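Local atomic coordinates of pyruvate formate-lyase 2 (Archaeoglobus fulgidus, PDB entry 2F3O), a protein that is a glycyl radical enzyme of unknown function, probably a lyase related to pyruvate formate-lyase and glycerol dehydratase. Residues I56-T67 against L211-E219; V158-F168 against Q255-A263. All blocks are in the same frame, centred on the assembly; numbering follows the deposited sequence.

Contact 1: residues I56-T67 against L211-E219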
loop_
_atom_site.group_PDB
_atom_site.type_symbol
_atom_site.label_atom_id
_atom_site.label_comp_id
_atom_site.label_asym_id
_atom_site.label_seq_id
_atom_site.Cartn_x
_atom_site.Cartn_y
_atom_site.Cartn_z
ATOM N N ILE A 56 31.949 -35.640 -7.283
ATOM C CA ILE A 56 30.822 -36.398 -6.757
ATOM C C ILE A 56 31.187 -37.878 -6.639
ATOM O O ILE A 56 32.060 -38.367 -7.358
ATOM C CB ILE A 56 29.541 -36.216 -7.630
ATOM C CG1 ILE A 56 29.729 -36.726 -9.058
ATOM C CG2 ILE A 56 29.115 -34.765 -7.685
ATOM C CD1 ILE A 56 28.426 -36.857 -9.812
ATOM N N GLN A 57 30.544 -38.588 -5.719
ATOM C CA GLN A 57 30.758 -40.031 -5.605
ATOM C C GLN A 57 29.565 -40.757 -5.005
ATOM O O GLN A 57 28.905 -40.258 -4.093
ATOM C CB GLN A 57 32.027 -40.359 -4.817
ATOM C CG GLN A 57 32.182 -39.538 -3.581
ATOM C CD GLN A 57 33.444 -39.860 -2.840
ATOM O OE1 GLN A 57 34.196 -38.957 -2.473
ATOM N NE2 GLN A 57 33.698 -41.153 -2.614
ATOM N N ILE A 58 29.285 -41.932 -5.552
ATOM C CA ILE A 58 28.273 -42.822 -5.021
ATOM C C ILE A 58 29.036 -43.753 -4.089
ATOM O O ILE A 58 30.155 -44.126 -4.399
ATOM C CB ILE A 58 27.596 -43.559 -6.184
ATOM C CG1 ILE A 58 26.875 -42.533 -7.065
ATOM C CG2 ILE A 58 26.662 -44.666 -5.701
ATOM C CD1 ILE A 58 26.035 -43.130 -8.159
ATOM N N LEU A 59 28.482 -44.080 -2.928
ATOM C CA LEU A 59 29.258 -44.830 -1.932
ATOM C C LEU A 59 28.845 -46.295 -1.816
ATOM O O LEU A 59 27.914 -46.744 -2.497
ATOM C CB LEU A 59 29.182 -44.169 -0.555
ATOM C CG LEU A 59 29.564 -42.703 -0.432
ATOM C CD1 LEU A 59 29.706 -42.355 1.025
ATOM C CD2 LEU A 59 30.854 -42.404 -1.175
ATOM N N ASP A 60 29.556 -47.019 -0.946
ATOM C CA ASP A 60 29.279 -48.430 -0.643
ATOM C C ASP A 60 27.799 -48.743 -0.421
ATOM O O ASP A 60 27.219 -48.367 0.599
ATOM C CB ASP A 60 30.065 -48.885 0.594
ATOM C CG ASP A 60 31.508 -49.271 0.272
ATOM O OD1 ASP A 60 31.836 -49.421 -0.940
ATOM O OD2 ASP A 60 32.307 -49.428 1.242
ATOM N N SER A 61 27.206 -49.401 -1.414
ATOM C CA SER A 61 25.881 -50.013 -1.309
ATOM C C SER A 61 24.733 -49.010 -1.193
ATOM O O SER A 61 23.654 -49.361 -0.717
ATOM C CB SER A 61 25.829 -51.043 -0.161
ATOM O OG SER A 61 27.037 -51.796 -0.056
ATOM N N GLU A 62 24.964 -47.781 -1.659
ATOM C CA GLU A 62 23.978 -46.702 -1.557
ATOM C C GLU A 62 22.800 -46.814 -2.506
ATOM O O GLU A 62 22.939 -47.265 -3.635
ATOM C CB GLU A 62 24.636 -45.333 -1.714
ATOM C CG GLU A 62 24.961 -44.698 -0.371
ATOM C CD GLU A 62 25.621 -43.334 -0.476
ATOM O OE1 GLU A 62 25.859 -42.731 0.594
ATOM O OE2 GLU A 62 25.903 -42.871 -1.608
ATOM N N LEU A 63 21.645 -46.386 -2.015
ATOM C CA LEU A 63 20.415 -46.304 -2.777
ATOM C C LEU A 63 20.034 -44.853 -2.976
ATOM O O LEU A 63 19.287 -44.514 -3.898
ATOM C CB LEU A 63 19.292 -46.990 -2.024
ATOM C CG LEU A 63 19.416 -48.500 -1.880
ATOM C CD1 LEU A 63 18.080 -49.064 -1.432
ATOM C CD2 LEU A 63 19.851 -49.128 -3.189
ATOM N N ILE A 64 20.526 -44.002 -2.080
ATOM C CA ILE A 64 20.315 -42.565 -2.166
ATOM C C ILE A 64 21.693 -41.908 -2.254
ATOM O O ILE A 64 22.565 -42.141 -1.406
ATOM C CB ILE A 64 19.428 -42.016 -0.998
ATOM C CG1 ILE A 64 17.961 -41.979 -1.404
ATOM C CG2 ILE A 64 19.749 -40.583 -0.690
ATOM C CD1 ILE A 64 17.258 -43.274 -1.340
ATOM N N VAL A 65 21.907 -41.141 -3.321
ATOM C CA VAL A 65 23.229 -40.581 -3.611
ATOM C C VAL A 65 23.242 -39.063 -3.531
ATOM O O VAL A 65 22.199 -38.407 -3.602
ATOM C CB VAL A 65 23.769 -41.037 -5.002
ATOM C CG1 VAL A 65 23.772 -42.530 -5.087
ATOM C CG2 VAL A 65 22.930 -40.470 -6.127
ATOM N N GLY A 66 24.434 -38.503 -3.401
ATOM C CA GLY A 66 24.559 -37.072 -3.187
ATOM C C GLY A 66 25.419 -36.738 -1.987
ATOM O O GLY A 66 24.916 -36.340 -0.942
ATOM N N THR A 67 26.725 -36.905 -2.132
ATOM C CA THR A 67 27.626 -36.518 -1.077
ATOM C C THR A 67 27.507 -35.017 -0.851
ATOM O O THR A 67 27.272 -34.254 -1.791
ATOM C CB THR A 67 29.097 -36.909 -1.372
ATOM O OG1 THR A 67 29.505 -36.398 -2.645
ATOM C CG2 THR A 67 29.253 -38.401 -1.374
ATOM N N LEU A 211 21.508 -34.924 -12.997
ATOM C CA LEU A 211 22.040 -35.558 -14.206
ATOM C C LEU A 211 23.484 -36.057 -14.091
ATOM O O LEU A 211 23.827 -37.067 -14.697
ATOM C CB LEU A 211 21.933 -34.613 -15.401
ATOM C CG LEU A 211 20.718 -34.802 -16.311
ATOM C CD1 LEU A 211 20.497 -33.588 -17.247
ATOM C CD2 LEU A 211 20.881 -36.090 -17.109
ATOM N N ARG A 212 24.317 -35.356 -13.317
ATOM C CA ARG A 212 25.698 -35.782 -13.083
ATOM C C ARG A 212 25.737 -37.062 -12.279
ATOM O O ARG A 212 26.581 -37.918 -12.525
ATOM C CB ARG A 212 26.501 -34.726 -12.321
ATOM C CG ARG A 212 26.821 -33.462 -13.082
ATOM C CD ARG A 212 27.736 -32.585 -12.259
ATOM N NE ARG A 212 28.984 -33.275 -11.980
ATOM C CZ ARG A 212 29.880 -32.889 -11.081
ATOM N NH1 ARG A 212 29.666 -31.815 -10.346
ATOM N NH2 ARG A 212 30.988 -33.597 -10.907
ATOM N N TYR A 213 24.834 -37.195 -11.307
ATOM C CA TYR A 213 24.812 -38.415 -10.492
ATOM C C TYR A 213 24.213 -39.587 -11.252
ATOM O O TYR A 213 24.482 -40.737 -10.921
ATOM C CB TYR A 213 24.072 -38.223 -9.164
ATOM C CG TYR A 213 24.952 -37.745 -8.038
ATOM C CD1 TYR A 213 24.927 -36.415 -7.644
ATOM C CD2 TYR A 213 25.813 -38.613 -7.371
ATOM C CE1 TYR A 213 25.728 -35.958 -6.612
ATOM C CE2 TYR A 213 26.627 -38.161 -6.335
ATOM C CZ TYR A 213 26.576 -36.830 -5.966
ATOM O OH TYR A 213 27.353 -36.326 -4.951
ATOM N N SER A 214 23.407 -39.276 -12.266
ATOM C CA SER A 214 22.804 -40.267 -13.133
ATOM C C SER A 214 23.873 -40.883 -14.019
ATOM O O SER A 214 23.856 -42.087 -14.283
ATOM C CB SER A 214 21.735 -39.608 -13.991
ATOM O OG SER A 214 21.260 -40.483 -14.990
ATOM N N LYS A 215 24.817 -40.047 -14.446
ATOM C CA LYS A 215 25.890 -40.455 -15.341
ATOM C C LYS A 215 26.946 -41.280 -14.617
ATOM O O LYS A 215 27.454 -42.250 -15.171
ATOM C CB LYS A 215 26.505 -39.219 -16.007
ATOM C CG LYS A 215 26.776 -39.338 -17.520
ATOM C CD LYS A 215 25.649 -40.069 -18.305
ATOM C CE LYS A 215 24.365 -39.241 -18.443
ATOM N NZ LYS A 215 24.675 -37.792 -18.601
ATOM N N LEU A 216 27.255 -40.901 -13.378
ATOM C CA LEU A 216 28.178 -41.660 -12.540
ATOM C C LEU A 216 27.592 -43.033 -12.219
ATOM O O LEU A 216 28.322 -44.023 -12.203
ATOM C CB LEU A 216 28.470 -40.924 -11.227
ATOM C CG LEU A 216 29.872 -40.925 -10.586
ATOM C CD1 LEU A 216 29.783 -41.213 -9.105
ATOM C CD2 LEU A 216 30.846 -41.900 -11.223
ATOM N N ALA A 217 26.282 -43.087 -11.967
ATOM C CA ALA A 217 25.581 -44.340 -11.690
ATOM C C ALA A 217 25.619 -45.300 -12.871
ATOM O O ALA A 217 25.719 -46.514 -12.701
ATOM C CB ALA A 217 24.160 -44.062 -11.316
ATOM N N GLU A 218 25.530 -44.737 -14.069
ATOM C CA GLU A 218 25.591 -45.499 -15.302
ATOM C C GLU A 218 27.022 -45.994 -15.529
ATOM O O GLU A 218 27.245 -47.126 -15.953
ATOM C CB GLU A 218 25.177 -44.589 -16.444
ATOM C CG GLU A 218 24.352 -45.228 -17.501
ATOM C CD GLU A 218 23.817 -44.186 -18.444
ATOM O OE1 GLU A 218 24.608 -43.320 -18.905
ATOM O OE2 GLU A 218 22.597 -44.214 -18.702
ATOM N N GLU A 219 27.981 -45.130 -15.224
ATOM C CA GLU A 219 29.395 -45.436 -15.364
ATOM C C GLU A 219 29.852 -46.546 -14.392
ATOM O O GLU A 219 30.708 -47.370 -14.731
ATOM C CB GLU A 219 30.203 -44.148 -15.160
ATOM C CG GLU A 219 31.674 -44.220 -15.501
ATOM C CD GLU A 219 32.451 -43.091 -14.855
ATOM O OE1 GLU A 219 32.278 -41.924 -15.281
ATOM O OE2 GLU A 219 33.225 -43.373 -13.910
#

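Contact 2: residues V158-F168 against Q255-A263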
loop_
_atom_site.group_PDB
_atom_site.type_symbol
_atom_site.label_atom_id
_atom_site.label_comp_id
_atom_site.label_asym_id
_atom_site.label_seq_id
_atom_site.Cartn_x
_atom_site.Cartn_y
_atom_site.Cartn_z
ATOM N N VAL A 158 12.862 -26.792 4.884
ATOM C CA VAL A 158 12.603 -26.667 3.459
ATOM C C VAL A 158 11.237 -27.187 3.055
ATOM O O VAL A 158 10.819 -28.257 3.484
ATOM C CB VAL A 158 13.640 -27.504 2.729
ATOM C CG1 VAL A 158 13.435 -27.458 1.242
ATOM C CG2 VAL A 158 15.025 -27.046 3.104
ATOM N N ASN A 159 10.522 -26.426 2.238
ATOM C CA ASN A 159 9.205 -26.862 1.803
ATOM C C ASN A 159 9.284 -27.937 0.709
ATOM O O ASN A 159 9.097 -27.648 -0.474
ATOM C CB ASN A 159 8.403 -25.664 1.327
ATOM C CG ASN A 159 6.920 -25.945 1.211
ATOM O OD1 ASN A 159 6.488 -27.097 1.133
ATOM N ND2 ASN A 159 6.123 -24.871 1.148
ATOM N N TYR A 160 9.538 -29.176 1.118
ATOM C CA TYR A 160 9.532 -30.285 0.182
ATOM C C TYR A 160 8.212 -30.577 -0.514
ATOM O O TYR A 160 8.229 -30.822 -1.716
ATOM C CB TYR A 160 10.189 -31.538 0.761
ATOM C CG TYR A 160 11.678 -31.339 0.828
ATOM C CD1 TYR A 160 12.337 -31.274 2.036
ATOM C CD2 TYR A 160 12.413 -31.149 -0.329
ATOM C CE1 TYR A 160 13.699 -31.053 2.092
ATOM C CE2 TYR A 160 13.770 -30.921 -0.288
ATOM C CZ TYR A 160 14.410 -30.868 0.922
ATOM O OH TYR A 160 15.761 -30.648 0.972
ATOM N N PRO A 161 7.065 -30.525 0.201
ATOM C CA PRO A 161 5.844 -30.718 -0.581
ATOM C C PRO A 161 5.551 -29.692 -1.694
ATOM O O PRO A 161 4.896 -30.054 -2.667
ATOM C CB PRO A 161 4.735 -30.726 0.482
ATOM C CG PRO A 161 5.311 -30.156 1.662
ATOM C CD PRO A 161 6.763 -30.410 1.635
ATOM N N TYR A 162 6.037 -28.452 -1.557
ATOM C CA TYR A 162 5.938 -27.441 -2.624
ATOM C C TYR A 162 6.767 -27.896 -3.822
ATOM O O TYR A 162 6.334 -27.798 -4.979
ATOM C CB TYR A 162 6.461 -26.078 -2.128
ATOM C CG TYR A 162 6.296 -24.907 -3.095
ATOM C CD1 TYR A 162 5.037 -24.456 -3.445
ATOM C CD2 TYR A 162 7.408 -24.249 -3.650
ATOM C CE1 TYR A 162 4.865 -23.392 -4.297
ATOM C CE2 TYR A 162 7.241 -23.159 -4.527
ATOM C CZ TYR A 162 5.949 -22.751 -4.850
ATOM O OH TYR A 162 5.700 -21.700 -5.720
ATOM N N LEU A 163 7.958 -28.400 -3.508
ATOM C CA LEU A 163 8.922 -28.823 -4.497
ATOM C C LEU A 163 8.426 -30.070 -5.203
ATOM O O LEU A 163 8.446 -30.135 -6.432
ATOM C CB LEU A 163 10.289 -29.063 -3.844
ATOM C CG LEU A 163 10.986 -27.784 -3.355
ATOM C CD1 LEU A 163 12.306 -28.085 -2.689
ATOM C CD2 LEU A 163 11.179 -26.780 -4.494
ATOM N N LEU A 164 7.902 -31.019 -4.426
ATOM C CA LEU A 164 7.528 -32.342 -4.944
ATOM C C LEU A 164 6.322 -32.307 -5.851
ATOM O O LEU A 164 6.100 -33.254 -6.592
ATOM C CB LEU A 164 7.304 -33.358 -3.811
ATOM C CG LEU A 164 8.579 -33.704 -3.032
ATOM C CD1 LEU A 164 8.288 -34.275 -1.656
ATOM C CD2 LEU A 164 9.481 -34.608 -3.782
ATOM N N ARG A 165 5.560 -31.215 -5.781
ATOM C CA ARG A 165 4.368 -31.013 -6.603
ATOM C C ARG A 165 4.669 -30.232 -7.886
ATOM O O ARG A 165 3.787 -30.005 -8.711
ATOM C CB ARG A 165 3.268 -30.318 -5.797
ATOM C CG ARG A 165 2.599 -31.249 -4.813
ATOM C CD ARG A 165 1.438 -30.596 -4.048
ATOM N NE ARG A 165 1.906 -29.647 -3.019
ATOM C CZ ARG A 165 1.686 -29.747 -1.703
ATOM N NH1 ARG A 165 0.983 -30.763 -1.203
ATOM N NH2 ARG A 165 2.165 -28.809 -0.888
ATOM N N ARG A 166 5.926 -29.837 -8.052
ATOM C CA ARG A 166 6.328 -29.053 -9.202
ATOM C C ARG A 166 7.555 -29.638 -9.894
ATOM O O ARG A 166 7.532 -29.924 -11.094
ATOM C CB ARG A 166 6.641 -27.647 -8.757
ATOM C CG ARG A 166 5.449 -26.725 -8.713
ATOM C CD ARG A 166 5.642 -25.707 -7.589
ATOM N NE ARG A 166 4.603 -25.960 -6.621
ATOM C CZ ARG A 166 3.526 -25.212 -6.536
ATOM N NH1 ARG A 166 3.436 -24.133 -7.285
ATOM N NH2 ARG A 166 2.584 -25.504 -5.675
ATOM N N GLY A 167 8.639 -29.799 -9.147
ATOM C CA GLY A 167 9.884 -30.270 -9.734
ATOM C C GLY A 167 10.586 -29.096 -10.388
ATOM O O GLY A 167 9.957 -28.085 -10.710
ATOM N N PHE A 168 11.887 -29.226 -10.610
ATOM C CA PHE A 168 12.667 -28.061 -10.980
ATOM C C PHE A 168 12.585 -27.656 -12.446
ATOM O O PHE A 168 12.950 -26.540 -12.802
ATOM C CB PHE A 168 14.103 -28.187 -10.485
ATOM C CG PHE A 168 14.256 -27.884 -9.022
ATOM C CD1 PHE A 168 13.919 -28.814 -8.066
ATOM C CD2 PHE A 168 14.725 -26.659 -8.609
ATOM C CE1 PHE A 168 14.046 -28.534 -6.730
ATOM C CE2 PHE A 168 14.858 -26.370 -7.267
ATOM C CZ PHE A 168 14.518 -27.309 -6.324
ATOM N N GLN A 255 14.928 -39.690 -3.151
ATOM C CA GLN A 255 16.104 -39.234 -3.889
ATOM C C GLN A 255 15.971 -37.767 -4.312
ATOM O O GLN A 255 16.970 -37.019 -4.290
ATOM C CB GLN A 255 16.405 -40.140 -5.079
ATOM C CG GLN A 255 17.653 -39.745 -5.885
ATOM C CD GLN A 255 18.939 -39.744 -5.081
ATOM O OE1 GLN A 255 19.519 -40.778 -4.827
ATOM N NE2 GLN A 255 19.400 -38.576 -4.718
ATOM N N PHE A 256 14.745 -37.361 -4.660
ATOM C CA PHE A 256 14.424 -35.943 -4.881
ATOM C C PHE A 256 14.865 -35.086 -3.703
ATOM O O PHE A 256 15.777 -34.268 -3.857
ATOM C CB PHE A 256 12.928 -35.747 -5.106
ATOM C CG PHE A 256 12.536 -34.371 -5.576
ATOM C CD1 PHE A 256 12.712 -33.248 -4.774
ATOM C CD2 PHE A 256 11.920 -34.213 -6.809
ATOM C CE1 PHE A 256 12.328 -32.007 -5.203
ATOM C CE2 PHE A 256 11.527 -32.958 -7.244
ATOM C CZ PHE A 256 11.732 -31.853 -6.436
ATOM N N VAL A 257 14.224 -35.277 -2.542
ATOM C CA VAL A 257 14.550 -34.480 -1.361
ATOM C C VAL A 257 16.046 -34.473 -1.016
ATOM O O VAL A 257 16.605 -33.399 -0.797
ATOM C CB VAL A 257 13.607 -34.709 -0.117
ATOM C CG1 VAL A 257 12.641 -35.824 -0.315
ATOM C CG2 VAL A 257 14.401 -34.884 1.186
ATOM N N TRP A 258 16.724 -35.617 -1.065
ATOM C CA TRP A 258 18.139 -35.581 -0.721
ATOM C C TRP A 258 19.053 -34.820 -1.718
ATOM O O TRP A 258 20.044 -34.179 -1.312
ATOM C CB TRP A 258 18.696 -36.965 -0.363
ATOM C CG TRP A 258 20.114 -36.839 -0.041
ATOM C CD1 TRP A 258 21.168 -37.150 -0.852
ATOM C CD2 TRP A 258 20.674 -36.238 1.135
ATOM N NE1 TRP A 258 22.345 -36.807 -0.244
ATOM C CE2 TRP A 258 22.072 -36.249 0.980
ATOM C CE3 TRP A 258 20.134 -35.713 2.313
ATOM C CZ2 TRP A 258 22.933 -35.752 1.960
ATOM C CZ3 TRP A 258 20.985 -35.232 3.279
ATOM C CH2 TRP A 258 22.366 -35.249 3.098
ATOM N N LEU A 259 18.722 -34.857 -3.007
ATOM C CA LEU A 259 19.513 -34.082 -3.948
ATOM C C LEU A 259 19.425 -32.595 -3.636
ATOM O O LEU A 259 20.472 -31.952 -3.468
ATOM C CB LEU A 259 19.158 -34.368 -5.403
ATOM C CG LEU A 259 19.877 -35.605 -5.972
ATOM C CD1 LEU A 259 19.299 -36.041 -7.334
ATOM C CD2 LEU A 259 21.408 -35.483 -6.037
ATOM N N VAL A 260 18.207 -32.057 -3.501
ATOM C CA VAL A 260 18.074 -30.630 -3.177
ATOM C C VAL A 260 18.608 -30.309 -1.775
ATOM O O VAL A 260 19.238 -29.275 -1.564
ATOM C CB VAL A 260 16.659 -30.034 -3.503
ATOM C CG1 VAL A 260 15.701 -31.100 -3.848
ATOM C CG2 VAL A 260 16.123 -29.140 -2.386
ATOM N N GLN A 261 18.446 -31.246 -0.851
ATOM C CA GLN A 261 19.036 -31.102 0.458
ATOM C C GLN A 261 20.567 -30.937 0.400
ATOM O O GLN A 261 21.109 -30.024 1.029
ATOM C CB GLN A 261 18.621 -32.271 1.337
ATOM C CG GLN A 261 19.128 -32.192 2.729
ATOM C CD GLN A 261 18.312 -31.306 3.620
ATOM O OE1 GLN A 261 17.298 -30.729 3.216
ATOM N NE2 GLN A 261 18.752 -31.199 4.863
ATOM N N SER A 262 21.251 -31.769 -0.385
ATOM C CA SER A 262 22.712 -31.637 -0.538
ATOM C C SER A 262 23.087 -30.383 -1.330
ATOM O O SER A 262 24.136 -29.779 -1.096
ATOM C CB SER A 262 23.328 -32.886 -1.202
ATOM O OG SER A 262 23.144 -32.900 -2.618
ATOM N N ALA A 263 22.218 -30.011 -2.266
ATOM C CA ALA A 263 22.421 -28.837 -3.084
ATOM C C ALA A 263 22.367 -27.598 -2.212
ATOM O O ALA A 263 23.246 -26.742 -2.299
ATOM C CB ALA A 263 21.374 -28.765 -4.194
#

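Contact 1: residues I56-T67 against L211-E219
The phenol oxygen of Y213 is approached by two groups of T67: the hydroxyl OG1, hydrogen-bonded to Y213 OH at 3.2 Å, and the amide, whose bond from T67 N to Y213 OH is 2.9 Å long but bent and weak. OG1 of T67 sits between its backbone N and carbonyl carbon (chi1 54°), which keeps it near its own amide and lets both meet the same oxygen. Behind the hydroxyl the Y213 ring is sandwiched. On one face I56 CD1 stands almost over the centre, 3.9 Å from the ring centroid, a CH-pi contact. On the other lies the backbone of V65 and G66, with V65 CG2 3.6 Å from Y213 CD2. The ring edge takes Q57 O in its plane and I58 CG1 nearby. This pins a loop between helix 39-53 and strand 74-75, which reverses through a type II turn at L59-E62, against the long helix 190-221 of the pyruvate formate-lyase-like region. Further along that helix, I58 runs past L216, with I58 CG1 3.8 Å from L216 CD1, and its CD1 ends on A217. An alanine in place of Y213 would probably open a gap between I56 and the V65-G66 backbone and leave the T67 hydroxyl without its mate across the contact. G66 has backbone angles at which a side chain would run into the carbonyl oxygen of V65. I56 also lies on R212: CG2, anti to the carbonyl carbon, rests over one face of the guanidinium toward its rim. The NH1 and NH2 of that arginine bond to L51 O in the last turn of helix 39-53 and I54 O just beyond it, so the flat group that I56 covers is held from both nitrogens.

Contact 2: residues V158-F168 against Q255-A263
Two aromatic rings, one from each segment, organise this contact. The Y160 ring has V257 CB over the centre of one face, 3.8 Å from the ring centroid, and V158 CG1 of its own segment over the opposite face toward the rim. At its edge, near the ring plane, are Q261 OE1 and V260 CG2, the latter 3.6 Å from Y160 CE2. The F256 ring carries L164 CD2 on one face, 3.8 Å from the centroid, and G167 CA at its edge. F168 has F256 CZ at its ring edge, 4.1 Å from F168 CE1. With CG anti to its backbone N (chi1 -170°), F256 extends toward 158-168, its side chain sliding past that of L164. L163 touches both F256 and V260, CB against F256 CE1 and CD1 tip to tip with V260. The axis of 160-164 passes that of 255-263 at 10.7 Å, their directions 113° apart. N159 is the N-cap of the short helix, its OD1 taking the amide of Y162. Beyond the contact, R165 and R166 form salt bridges to D415 of the second subunit, so the same short segment also reaches the subunit interface. The polar bond across the contact runs from Y160 OH to Q261 OE1, 2.7 Å, in the carbonyl plane and on a lone pair. Donation from Q261 NE2 to I273 O is consistent with this orientation of the amide, with OE1 turned to accept from Y160, and the buried phenol has a matched partner within an otherwise apolar joint.

How the contacts relate
Helix 250-267 ties the two contacts together: it supplies one side of contact 2, and it also holds the loop of contact 1, with W258 NE1 probably bonded to G66 O at 2.7 Å and Q255 OE1 taking the amide of V65. L259 of that helix also touches Y213. Their centres lie about 17 Å apart. Contact 2 is the deeper, all its touching residues buried, and joins a short helix and its flanking turns to helix 250-267 beside a subunit interface. Contact 1, further from the chain's centre, is also buried, though some residues are partly exposed; there one tyrosine ring meets side chains and loop backbone, whereas contact 2 is mostly side chain on side chain with one phenol-amide bond.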